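Local coordinates for nitrate regulatory protein (Klebsiella oxytoca, PDB 4AKK), which switches on expression of the nitrate assimilation operon in response to nitrate or nitrite, binding its leader RNA to effect transcription antitermination, at residues I163-L166 against L167-V170; Y190-M193 against Q194-L198; A347-L350 against Q351-S354. All blocks are in the same frame, centred on the assembly; numbering follows the deposited sequence.

Contact 1. Residues I163-L166 against L167-V170; sequences IRHL and LNIV
The side-chain nitrogen ND2 of Asn168 gives hydrogen bonds to two waters, each of which leads back to a residue of helix 152-167. This is where that helix of the all-helical nitrate-sensing (NIT) domain passes into the short helix 169-173. The first water accepts from both Asn168 ND2 at 3.2 Å and Arg164 NH1 at 2.8 Å, lying at the edge of the guanidinium and in its plane. The second water bonds to His165 ND1 and to the same ND2, so the amide is tied to both side chains through water.

Arg164 and Asn168 run side by side, with guanidinium and amide planes 62° apart. A bend in the arginine, chi3 52°, turns its tip so that NH1 reaches the water, while CG passes 3.8 Å from Asn168 ND2. CG of Asn168 lies 3.0 Å from Arg164 O, and its OD1 accepts a hydrogen bond from Gln351 on helix 341-358. Amide and imidazole planes of Asn168 and His165 are nearly perpendicular, and the histidine ring lies close to parallel with that of Tyr134.

Backbone bonding changes through the junction. Leu167 N to Ile163 O, 3.0 Å, and Asn168 N to Arg164 O, 2.9 Å, keep the alpha-helical spacing, but Ile169 N reaches back only three residues to Leu166 O, approaching from above that carbonyl's plane. On the apolar flank, Ile163 and Leu167 point the same way, with CG2 of Ile163 4.0 Å from CD1 of Leu167.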
loop_
_atom_site.group_PDB
_atom_site.type_symbol
_atom_site.label_atom_id
_atom_site.label_comp_id
_atom_site.label_asym_id
_atom_site.label_seq_id
_atom_site.Cartn_x
_atom_site.Cartn_y
_atom_site.Cartn_z
ATOM N N ILE A 163 -10.463 19.124 8.149
ATOM C CA ILE A 163 -11.174 17.942 7.687
ATOM C C ILE A 163 -10.269 16.735 7.429
ATOM O O ILE A 163 -10.593 15.603 7.809
ATOM C CB ILE A 163 -12.026 18.267 6.423
ATOM C CG1 ILE A 163 -13.227 19.140 6.826
ATOM C CG2 ILE A 163 -12.498 16.970 5.762
ATOM C CD1 ILE A 163 -13.945 19.841 5.656
ATOM N N ARG A 164 -9.134 16.974 6.789
ATOM C CA ARG A 164 -8.214 15.890 6.453
ATOM C C ARG A 164 -7.617 15.188 7.680
ATOM O O ARG A 164 -7.469 13.962 7.699
ATOM C CB ARG A 164 -7.090 16.418 5.555
ATOM C CG ARG A 164 -5.942 15.424 5.346
ATOM C CD ARG A 164 -5.007 15.897 4.246
ATOM N NE ARG A 164 -4.577 17.270 4.477
ATOM C CZ ARG A 164 -3.481 17.603 5.149
ATOM N NH1 ARG A 164 -2.687 16.656 5.646
ATOM N NH2 ARG A 164 -3.173 18.884 5.311
ATOM N N HIS A 165 -7.261 15.962 8.699
ATOM C CA HIS A 165 -6.739 15.381 9.933
ATOM C C HIS A 165 -7.802 14.623 10.722
ATOM O O HIS A 165 -7.494 13.661 11.413
ATOM C CB HIS A 165 -6.082 16.446 10.798
ATOM C CG HIS A 165 -4.852 17.022 10.180
ATOM N ND1 HIS A 165 -3.742 16.423 9.691
ATOM C CD2 HIS A 165 -4.688 18.373 9.957
ATOM C CE1 HIS A 165 -2.929 17.415 9.203
ATOM N NE2 HIS A 165 -3.520 18.581 9.378
ATOM N N LEU A 166 -9.053 15.048 10.600
ATOM C CA LEU A 166 -10.149 14.348 11.259
ATOM C C LEU A 166 -10.335 13.006 10.584
ATOM O O LEU A 166 -10.438 11.985 11.249
ATOM C CB LEU A 166 -11.442 15.163 11.193
ATOM C CG LEU A 166 -11.495 16.323 12.181
ATOM C CD1 LEU A 166 -12.668 17.237 11.867
ATOM C CD2 LEU A 166 -11.572 15.786 13.616
ATOM N N LEU A 167 -10.359 13.027 9.255
ATOM C CA LEU A 167 -10.495 11.822 8.448
ATOM C C LEU A 167 -9.356 10.827 8.650
ATOM O O LEU A 167 -9.585 9.621 8.624
ATOM C CB LEU A 167 -10.594 12.181 6.961
ATOM C CG LEU A 167 -11.899 12.832 6.508
ATOM C CD1 LEU A 167 -11.887 13.061 5.002
ATOM C CD2 LEU A 167 -13.092 11.984 6.907
ATOM N N ASN A 168 -8.140 11.334 8.849
ATOM C CA ASN A 168 -6.971 10.487 9.067
ATOM C C ASN A 168 -7.062 9.700 10.367
ATOM O O ASN A 168 -6.310 8.752 10.576
ATOM C CB ASN A 168 -5.658 11.302 9.059
ATOM C CG ASN A 168 -5.305 11.859 7.684
ATOM O OD1 ASN A 168 -5.852 11.437 6.670
ATOM N ND2 ASN A 168 -4.383 12.822 7.655
ATOM N N ILE A 169 -7.968 10.085 11.255
ATOM C CA ILE A 169 -8.147 9.286 12.459
ATOM C C ILE A 169 -8.746 7.921 12.110
ATOM O O ILE A 169 -8.395 6.917 12.711
ATOM C CB ILE A 169 -9.048 9.969 13.491
ATOM C CG1 ILE A 169 -8.410 11.268 14.000
ATOM C CG2 ILE A 169 -9.353 8.996 14.636
ATOM C CD1 ILE A 169 -9.340 12.108 14.860
ATOM N N VAL A 170 -9.635 7.897 11.124
ATOM C CA VAL A 170 -10.452 6.709 10.843
ATOM C C VAL A 170 -9.685 5.427 10.493
ATOM O O VAL A 170 -9.913 4.391 11.116
ATOM C CB VAL A 170 -11.520 6.989 9.768
ATOM C CG1 VAL A 170 -12.317 5.727 9.471
ATOM C CG2 VAL A 170 -12.447 8.103 10.226
HETATM O O HOH W 1 -2.836 13.911 5.115
HETATM O O HOH W 2 -3.122 13.316 10.512
#

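Contact 2. Residues Y190-M193 against Q194-L198; sequences YSFM and QGKEL
Two and a half turns of a buried helix, held through i to i+4 pairs, make up this contact: Tyr190 with Gln194 and Phe192 with Lys196, all on the long helix 180-212 of the NIT domain, near the centre of the chain. The phenol of Tyr190 and the amide of Gln194 run alongside each other, their planes 76° apart. Gln194 starts out anti to its own N, chi1 -168°, then folds at CG, and this brings NE2 to Tyr190 OH in a weak hydrogen bond of 3.3 Å. The same NE2 is 3.7 Å from Tyr190 CE1, obliquely placed against the ring. The phenol oxygen is also bonded to Gln351 NE2, so two amides meet at one buried hydroxyl.

Phe192 and Lys196 meet more loosely, Phe192 CE1 to Lys196 CD at 4.3 Å. Beneath them the backbone is regular: Gln194 N to Tyr190 O is 2.8 Å and Glu197 N to Met193 O is 2.9 Å.

The buried charges are well supplied with partners: Lys196 NZ bonds to Gln74 and His71 on helix 56-85, and Glu197 forms a salt bridge with Arg77 and hydrogen bonds with Gln74 and Gln201. Helix 277-312 covers Phe192, whose ring also meets Phe237 of helix 217-240 edge-to-face. Met193 and Gln194 press on Leu167 of helix 152-167, while Tyr190 and Ser191 lie against Leu350 of helix 341-358.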
loop_
_atom_site.group_PDB
_atom_site.type_symbol
_atom_site.label_atom_id
_atom_site.label_comp_id
_atom_site.label_asym_id
_atom_site.label_seq_id
_atom_site.Cartn_x
_atom_site.Cartn_y
_atom_site.Cartn_z
ATOM N N TYR A 190 -14.525 4.721 5.381
ATOM C CA TYR A 190 -13.449 5.682 5.163
ATOM C C TYR A 190 -13.322 5.993 3.675
ATOM O O TYR A 190 -13.185 7.149 3.285
ATOM C CB TYR A 190 -12.114 5.145 5.695
ATOM C CG TYR A 190 -10.936 5.980 5.265
ATOM C CD1 TYR A 190 -10.771 7.272 5.746
ATOM C CD2 TYR A 190 -10.000 5.488 4.367
ATOM C CE1 TYR A 190 -9.709 8.050 5.352
ATOM C CE2 TYR A 190 -8.929 6.264 3.963
ATOM C CZ TYR A 190 -8.794 7.548 4.460
ATOM O OH TYR A 190 -7.737 8.332 4.070
ATOM N N SER A 191 -13.354 4.951 2.847
ATOM C CA SER A 191 -13.271 5.153 1.406
ATOM C C SER A 191 -14.375 6.096 0.970
ATOM O O SER A 191 -14.141 7.025 0.210
ATOM C CB SER A 191 -13.410 3.838 0.645
ATOM O OG SER A 191 -12.413 2.916 1.036
ATOM N N PHE A 192 -15.588 5.837 1.446
ATOM C CA PHE A 192 -16.731 6.641 1.069
ATOM C C PHE A 192 -16.577 8.077 1.582
ATOM O O PHE A 192 -16.827 9.033 0.851
ATOM C CB PHE A 192 -18.020 6.009 1.612
ATOM C CG PHE A 192 -19.270 6.661 1.111
ATOM C CD1 PHE A 192 -19.765 7.801 1.725
ATOM C CD2 PHE A 192 -19.950 6.137 0.019
ATOM C CE1 PHE A 192 -20.918 8.407 1.264
ATOM C CE2 PHE A 192 -21.103 6.741 -0.446
ATOM C CZ PHE A 192 -21.586 7.875 0.175
ATOM N N MET A 193 -16.179 8.218 2.845
ATOM C CA MET A 193 -16.024 9.530 3.457
ATOM C C MET A 193 -15.006 10.342 2.659
ATOM O O MET A 193 -15.163 11.549 2.453
ATOM C CB MET A 193 -15.553 9.402 4.921
ATOM C CG MET A 193 -16.651 9.052 5.945
ATOM S SD MET A 193 -16.022 8.679 7.616
ATOM C CE MET A 193 -15.621 10.314 8.183
ATOM N N GLN A 194 -13.957 9.663 2.216
ATOM C CA GLN A 194 -12.873 10.309 1.493
ATOM C C GLN A 194 -13.307 10.734 0.084
ATOM O O GLN A 194 -12.971 11.823 -0.369
ATOM C CB GLN A 194 -11.649 9.385 1.435
ATOM C CG GLN A 194 -10.387 10.075 0.956
ATOM C CD GLN A 194 -9.988 11.248 1.833
ATOM O OE1 GLN A 194 -10.095 12.409 1.425
ATOM N NE2 GLN A 194 -9.535 10.954 3.046
ATOM N N GLY A 195 -14.064 9.885 -0.601
ATOM C CA GLY A 195 -14.598 10.264 -1.896
ATOM C C GLY A 195 -15.497 11.492 -1.783
ATOM O O GLY A 195 -15.489 12.374 -2.649
ATOM N N LYS A 196 -16.274 11.533 -0.704
ATOM C CA LYS A 196 -17.246 12.595 -0.452
ATOM C C LYS A 196 -16.513 13.882 -0.123
ATOM O O LYS A 196 -16.939 14.964 -0.520
ATOM C CB LYS A 196 -18.150 12.184 0.715
ATOM C CG LYS A 196 -19.155 13.210 1.170
ATOM C CD LYS A 196 -20.148 12.565 2.151
ATOM C CE LYS A 196 -21.054 13.594 2.814
ATOM N NZ LYS A 196 -20.391 14.274 3.960
ATOM N N GLU A 197 -15.404 13.768 0.604
ATOM C CA GLU A 197 -14.590 14.947 0.896
ATOM C C GLU A 197 -14.032 15.570 -0.391
ATOM O O GLU A 197 -14.030 16.795 -0.563
ATOM C CB GLU A 197 -13.442 14.597 1.849
ATOM C CG GLU A 197 -12.309 15.640 1.878
ATOM C CD GLU A 197 -12.782 17.062 2.225
ATOM O OE1 GLU A 197 -13.983 17.245 2.540
ATOM O OE2 GLU A 197 -11.952 18.007 2.182
ATOM N N LEU A 198 -13.543 14.718 -1.277
ATOM C CA LEU A 198 -12.973 15.158 -2.541
ATOM C C LEU A 198 -14.056 15.713 -3.453
ATOM O O LEU A 198 -13.787 16.605 -4.249
ATOM C CB LEU A 198 -12.239 14.004 -3.232
ATOM C CG LEU A 198 -10.970 13.486 -2.525
ATOM C CD1 LEU A 198 -10.235 12.471 -3.388
ATOM C CD2 LEU A 198 -10.029 14.612 -2.145
#

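Contact 3. Residues A347-L350 against Q351-S354; sequences AHEL and QQLS
Gln352 and Glu349 stand near each other on one flank of helix 341-358, three residues apart, with CG of the glutamate 4.5 Å from OE1 of the glutamine. Gln352 is stretched out, CG anti to the backbone N (chi1 -178°) and the chain still straight beyond it, and OE1 ends 4.2 Å from Glu349 CA. Its CB lies 3.4 Å from both His348 O and Glu349 O. OE1 is taken by Gln345 NE2 of the second subunit, and Glu349 OE2 has a weak hydrogen bond to NE2 of Gln345 in its own chain.

Gln351, the residue just before Gln352, behaves quite differently. Its CG lies beside its own N and packs 3.5 Å from Ala347 O, and a sharp bend at chi2, -92°, swings the amide off along another side of the helix, where NE2 meets Asn168 and Tyr190 of the NIT domain. Leu350 and Leu353 face helices 180-212 and 217-240, Leu350 packing on Ser236 and Leu353 on Pro232.

A plain alpha-helical ladder carries these groups. Gln351 N to Ala347 O is 3.1 Å, and Gln352 N to His348 O, 2.9 Å, comes in within the carbonyl plane. Leu353 N to Glu349 O, also 2.9 Å, and Ser354 N to Leu350 O continue the run.

Hardly anything but backbone links the two segments of this helix, so the side-chain chemistry is directed outwards. Polar groups on one flank serve the dimer, where His348 meets its counterpart in the second subunit with ring planes about 60° apart, while Gln351 ties the helix to its own NIT domain, consistent with a helix that joins the nitrate receptor to the RNA-binding ANTAR part.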
loop_
_atom_site.group_PDB
_atom_site.type_symbol
_atom_site.label_atom_id
_atom_site.label_comp_id
_atom_site.label_asym_id
_atom_site.label_seq_id
_atom_site.Cartn_x
_atom_site.Cartn_y
_atom_site.Cartn_z
ATOM N N ALA A 347 -6.864 1.051 2.247
ATOM C CA ALA A 347 -6.798 2.146 3.197
ATOM C C ALA A 347 -5.464 2.906 3.088
ATOM O O ALA A 347 -5.458 4.140 3.126
ATOM C CB ALA A 347 -7.044 1.646 4.618
ATOM N N HIS A 348 -4.354 2.176 2.933
ATOM C CA HIS A 348 -3.036 2.790 2.727
ATOM C C HIS A 348 -3.054 3.722 1.521
ATOM O O HIS A 348 -2.654 4.877 1.607
ATOM C CB HIS A 348 -1.949 1.738 2.436
ATOM C CG HIS A 348 -1.482 0.964 3.630
ATOM N ND1 HIS A 348 -1.272 -0.364 3.798
ATOM C CD2 HIS A 348 -1.107 1.563 4.814
ATOM C CE1 HIS A 348 -0.803 -0.543 5.076
ATOM N NE2 HIS A 348 -0.715 0.634 5.669
ATOM N N GLU A 349 -3.473 3.186 0.380
ATOM C CA GLU A 349 -3.455 3.937 -0.857
ATOM C C GLU A 349 -4.328 5.196 -0.783
ATOM O O GLU A 349 -3.973 6.225 -1.356
ATOM C CB GLU A 349 -3.872 3.054 -2.038
ATOM C CG GLU A 349 -2.841 2.014 -2.447
ATOM C CD GLU A 349 -3.419 0.964 -3.386
ATOM O OE1 GLU A 349 -4.664 0.862 -3.473
ATOM O OE2 GLU A 349 -2.633 0.236 -4.034
ATOM N N LEU A 350 -5.458 5.132 -0.078
ATOM C CA LEU A 350 -6.365 6.284 -0.062
ATOM C C LEU A 350 -5.796 7.406 0.797
ATOM O O LEU A 350 -5.928 8.590 0.469
ATOM C CB LEU A 350 -7.768 5.893 0.396
ATOM C CG LEU A 350 -8.474 4.916 -0.551
ATOM C CD1 LEU A 350 -9.926 4.784 -0.157
ATOM C CD2 LEU A 350 -8.337 5.353 -2.011
ATOM N N GLN A 351 -5.159 7.018 1.897
ATOM C CA GLN A 351 -4.405 7.948 2.728
ATOM C C GLN A 351 -3.232 8.545 1.954
ATOM O O GLN A 351 -2.918 9.709 2.096
ATOM C CB GLN A 351 -3.875 7.224 3.961
ATOM C CG GLN A 351 -4.902 7.053 5.055
ATOM C CD GLN A 351 -4.862 8.197 6.044
ATOM O OE1 GLN A 351 -3.952 8.282 6.869
ATOM N NE2 GLN A 351 -5.850 9.084 5.968
ATOM N N GLN A 352 -2.582 7.727 1.142
ATOM C CA GLN A 352 -1.456 8.188 0.343
ATOM C C GLN A 352 -1.933 9.254 -0.650
ATOM O O GLN A 352 -1.344 10.328 -0.762
ATOM C CB GLN A 352 -0.819 7.002 -0.385
ATOM C CG GLN A 352 0.401 7.347 -1.220
ATOM C CD GLN A 352 1.042 6.123 -1.852
ATOM O OE1 GLN A 352 0.387 5.097 -2.049
ATOM N NE2 GLN A 352 2.330 6.225 -2.174
ATOM N N LEU A 353 -3.012 8.938 -1.358
ATOM C CA LEU A 353 -3.615 9.840 -2.328
ATOM C C LEU A 353 -4.007 11.169 -1.678
ATOM O O LEU A 353 -3.800 12.242 -2.245
ATOM C CB LEU A 353 -4.857 9.178 -2.932
ATOM C CG LEU A 353 -5.715 10.083 -3.822
ATOM C CD1 LEU A 353 -4.903 10.598 -5.020
ATOM C CD2 LEU A 353 -7.003 9.361 -4.277
ATOM N N SER A 354 -4.575 11.062 -0.484
ATOM C CA SER A 354 -4.997 12.185 0.321
ATOM C C SER A 354 -3.839 13.124 0.629
ATOM O O SER A 354 -3.947 14.330 0.432
ATOM C CB SER A 354 -5.599 11.672 1.632
ATOM O OG SER A 354 -6.072 12.754 2.416
#

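All three are local contacts within a helix or at a helix junction rather than long-range pairs. Their centres, about 11 to 12 Å apart, form a triangle, and each contact touches the other two. Contact 2 is the deepest, about 3 Å from the chain centre, and meets Leu167 of contact 1 and Leu350 of contact 3. Contact 1 is also buried, yet admits ordered water; contact 3 is partly exposed and meets the second subunit with three residues, contact 1 with one. Their chemistry follows: a buried salt bridge and amide hydrogen bonds at Lys196 and Glu197 in contact 2, water bridges at contact 1, intersubunit amide bonding at contact 3. Gln351 joins all three through Asn168 and Tyr190.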